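Local coordinates for chromosome partition protein Smc (Pyrococcus furiosus, PDB 3NWC), which dimerises through this hinge domain, which also binds DNA, and is probably required for chromosome condensation and partitioning, at residues Asp130-Asn135 and Gly145-Val150. Sequence-based numbering, arbitrary orientation.
Sequences DTVIVN and GKVRMV
Val132 O is gripped twice from the neighbouring strand: Val150 N donates to it at 2.9 Å, and Met149 CA adds a C-H...O contact, its carbon 3.1 Å from the oxygen. The ladder runs on either side of this point, with Val132 N giving a 2.8 Å bond to Arg148 O and Val134 N reaching Val150 O. Before the ladder starts, a water bridges the strands, donating to Asp130 O and accepting from Arg148 N.

Arg148 leaves its strand with CG anti to the backbone N (chi1 -171°) and stays extended to NE, which carries the guanidinium past Thr131. There NH1 meets Thr131 OG1 edge-on, within the guanidinium plane, at 2.9 Å; NH1 also bonds to Ala58 O of helix 52-59. The Asp130 carboxylate runs nearly parallel to the guanidinium plane (5° apart) but is offset from it and makes no salt bridge, OD1 touching the aliphatic CD instead. With an alanine here, Thr131 OG1 and Ala58 O would probably both lose the donor they share, and the side-chain tie between sheet and helix with it.

On that same face Val150 CG1 packs on Thr131 CG2 at 3.8 Å and on Ile133 CG1, while helix 52-59 covers Val150. Across the sheet, Val134 CG1 sits against CG of selenomethionine Met149, and Val132 CG2 meets Val147 CG1 at 4.0 Å. The result is a parallel pair of strands, 131-134 and 148-151, inside a mixed sheet of the SMC hinge domain, with strands 108-109 and 156-157 as antiparallel neighbours.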
ATOM      1  N   ASP A 130      15.686  -0.381  -3.820  1.00 17.52           N
ATOM      2  CA  ASP A 130      15.792   0.017  -5.213  1.00 19.87           C
ATOM      3  C   ASP A 130      15.199   1.390  -5.477  1.00 20.63           C
ATOM      4  O   ASP A 130      14.983   1.761  -6.623  1.00 18.73           O
ATOM      5  CB  ASP A 130      15.235  -1.062  -6.162  1.00 26.62           C
ATOM      6  CG  ASP A 130      13.716  -1.202  -6.099  0.58 23.72           C
ATOM      7  OD1 ASP A 130      13.067  -0.664  -5.178  0.83 22.95           O
ATOM      8  OD2 ASP A 130      13.163  -1.878  -6.989  0.58 23.12           O
ATOM      9  N   THR A 131      14.978   2.161  -4.410  1.00 16.06           N
ATOM     10  CA  THR A 131      14.494   3.527  -4.576  1.00 15.97           C
ATOM     11  C   THR A 131      15.624   4.526  -4.800  1.00 14.86           C
ATOM     12  O   THR A 131      16.590   4.568  -4.054  1.00 16.73           O
ATOM     13  CB  THR A 131      13.639   4.001  -3.371  1.00 16.81           C
ATOM     14  OG1 THR A 131      12.565   3.083  -3.181  1.00 17.32           O
ATOM     15  CG2 THR A 131      13.059   5.382  -3.637  1.00 16.97           C
ATOM     16  N   VAL A 132      15.446   5.354  -5.818  1.00 17.66           N
ATOM     17  CA  VAL A 132      16.346   6.447  -6.095  1.00 16.18           C
ATOM     18  C   VAL A 132      15.645   7.781  -5.934  1.00 20.19           C
ATOM     19  O   VAL A 132      14.476   7.945  -6.306  1.00 17.79           O
ATOM     20  CB  VAL A 132      16.917   6.298  -7.533  1.00 24.30           C
ATOM     21  CG1 VAL A 132      17.843   7.441  -7.866  1.00 28.37           C
ATOM     22  CG2 VAL A 132      17.622   4.958  -7.669  1.00 22.47           C
ATOM     23  N   ILE A 133      16.363   8.736  -5.348  1.00 22.88           N
ATOM     24  CA  ILE A 133      15.851  10.084  -5.165  1.00 19.59           C
ATOM     25  C   ILE A 133      16.331  10.940  -6.327  1.00 26.00           C
ATOM     26  O   ILE A 133      17.529  10.973  -6.638  1.00 24.03           O
ATOM     27  CB  ILE A 133      16.349  10.685  -3.844  1.00 17.18           C
ATOM     28  CG1 ILE A 133      15.992   9.759  -2.674  1.00 19.73           C
ATOM     29  CG2 ILE A 133      15.780  12.082  -3.641  1.00 19.76           C
ATOM     30  CD1 ILE A 133      16.607  10.173  -1.344  1.00 18.09           C
ATOM     31  N   VAL A 134      15.382  11.600  -6.978  1.00 22.75           N
ATOM     32  CA  VAL A 134      15.659  12.504  -8.083  1.00 33.14           C
ATOM     33  C   VAL A 134      15.061  13.876  -7.760  1.00 32.95           C
ATOM     34  O   VAL A 134      14.186  13.997  -6.897  1.00 28.09           O
ATOM     35  CB  VAL A 134      15.081  11.967  -9.402  1.00 27.60           C
ATOM     36  CG1 VAL A 134      15.536  10.523  -9.628  1.00 31.00           C
ATOM     37  CG2 VAL A 134      13.568  12.037  -9.387  1.00 30.36           C
ATOM     38  N   ASN A 135      15.533  14.908  -8.449  1.00 35.86           N
ATOM     39  CA  ASN A 135      15.179  16.281  -8.089  1.00 40.63           C
ATOM     40  C   ASN A 135      13.783  16.752  -8.504  1.00 35.56           C
ATOM     41  O   ASN A 135      13.192  17.593  -7.827  1.00 43.38           O
ATOM     42  CB  ASN A 135      16.237  17.256  -8.610  1.00 38.55           C
ATOM     43  CG  ASN A 135      17.615  16.951  -8.073  1.00 51.76           C
ATOM     44  OD1 ASN A 135      18.305  16.056  -8.569  1.00 51.38           O
ATOM     45  ND2 ASN A 135      18.030  17.694  -7.053  1.00 63.27           N
ATOM     46  N   GLY A 145       8.954   2.991 -15.064  1.00 31.65           N
ATOM     47  CA  GLY A 145       8.802   1.572 -15.336  1.00 32.28           C
ATOM     48  C   GLY A 145      10.100   0.790 -15.271  1.00 34.17           C
ATOM     49  O   GLY A 145      10.090  -0.441 -15.305  1.00 38.07           O
ATOM     50  N   LYS A 146      11.223   1.491 -15.161  1.00 32.60           N
ATOM     51  CA  LYS A 146      12.508   0.807 -15.094  1.00 34.06           C
ATOM     52  C   LYS A 146      13.314   1.119 -13.832  1.00 34.56           C
ATOM     53  O   LYS A 146      14.229   0.380 -13.483  1.00 33.04           O
ATOM     54  CB  LYS A 146      13.347   1.108 -16.338  1.00 43.42           C
ATOM     55  CG  LYS A 146      13.999   2.472 -16.329  1.00 43.57           C
ATOM     56  CD  LYS A 146      15.105   2.544 -17.374  1.00 50.24           C
ATOM     57  CE  LYS A 146      16.047   3.705 -17.099  1.00 36.99           C
ATOM     58  NZ  LYS A 146      17.224   3.740 -18.016  1.00 55.54           N
ATOM     59  N   VAL A 147      12.978   2.208 -13.147  1.00 30.04           N
ATOM     60  CA  VAL A 147      13.657   2.573 -11.908  1.00 26.00           C
ATOM     61  C   VAL A 147      12.614   3.047 -10.889  1.00 21.16           C
ATOM     62  O   VAL A 147      11.717   3.808 -11.247  1.00 26.73           O
ATOM     63  CB  VAL A 147      14.654   3.722 -12.141  1.00 29.64           C
ATOM     64  CG1 VAL A 147      15.447   4.003 -10.870  1.00 27.20           C
ATOM     65  CG2 VAL A 147      15.584   3.404 -13.315  1.00 29.56           C
ATOM     66  N   ARG A 148      12.708   2.592  -9.642  1.00 20.30           N
ATOM     67  CA  ARG A 148      11.843   3.180  -8.599  1.00 18.06           C
ATOM     68  C   ARG A 148      12.414   4.524  -8.169  1.00 19.51           C
ATOM     69  O   ARG A 148      13.554   4.605  -7.723  1.00 19.25           O
ATOM     70  CB  ARG A 148      11.674   2.252  -7.395  1.00 17.23           C
ATOM     71  CG  ARG A 148      10.607   2.730  -6.381  1.00 21.03           C
ATOM     72  CD  ARG A 148      10.408   1.723  -5.250  1.00 24.19           C
ATOM     73  NE  ARG A 148       9.064   1.802  -4.659  1.00 21.32           N
ATOM     74  CZ  ARG A 148       8.772   2.443  -3.530  1.00 29.44           C
ATOM     75  NH1 ARG A 148       9.722   3.073  -2.853  1.00 19.55           N
ATOM     76  NH2 ARG A 148       7.522   2.448  -3.076  1.00 25.03           N
HETATM   77  N   MSE A 149      11.614   5.583  -8.297  1.00 17.76           N
HETATM   78  CA  MSE A 149      12.086   6.927  -7.990  1.00 16.85           C
HETATM   79  C   MSE A 149      11.112   7.674  -7.086  1.00 20.10           C
HETATM   80  O   MSE A 149       9.902   7.468  -7.133  1.00 21.20           O
HETATM   81  CB  MSE A 149      12.291   7.732  -9.272  1.00 19.09           C
HETATM   82  CG  MSE A 149      13.356   7.159 -10.200  1.00 28.05           C
HETATM   83 SE   MSE A 149      13.188   7.958 -11.967  0.86 30.21          SE
HETATM   84  CE  MSE A 149      11.454   7.212 -12.460  0.84 27.95           C
ATOM     85  N   VAL A 150      11.658   8.559  -6.269  1.00 16.96           N
ATOM     86  CA  VAL A 150      10.821   9.479  -5.512  1.00 15.88           C
ATOM     87  C   VAL A 150      11.428  10.851  -5.760  1.00 17.32           C
ATOM     88  O   VAL A 150      12.645  10.983  -5.783  1.00 18.45           O
ATOM     89  CB  VAL A 150      10.782   9.112  -4.011  1.00 17.55           C
ATOM     90  CG1 VAL A 150      12.208   9.076  -3.397  1.00 18.58           C
ATOM     91  CG2 VAL A 150       9.881  10.059  -3.255  1.00 17.46           C
TER
HETATM   92  O   HOH W   1      14.971   0.827  -9.113  1.00 26.66           O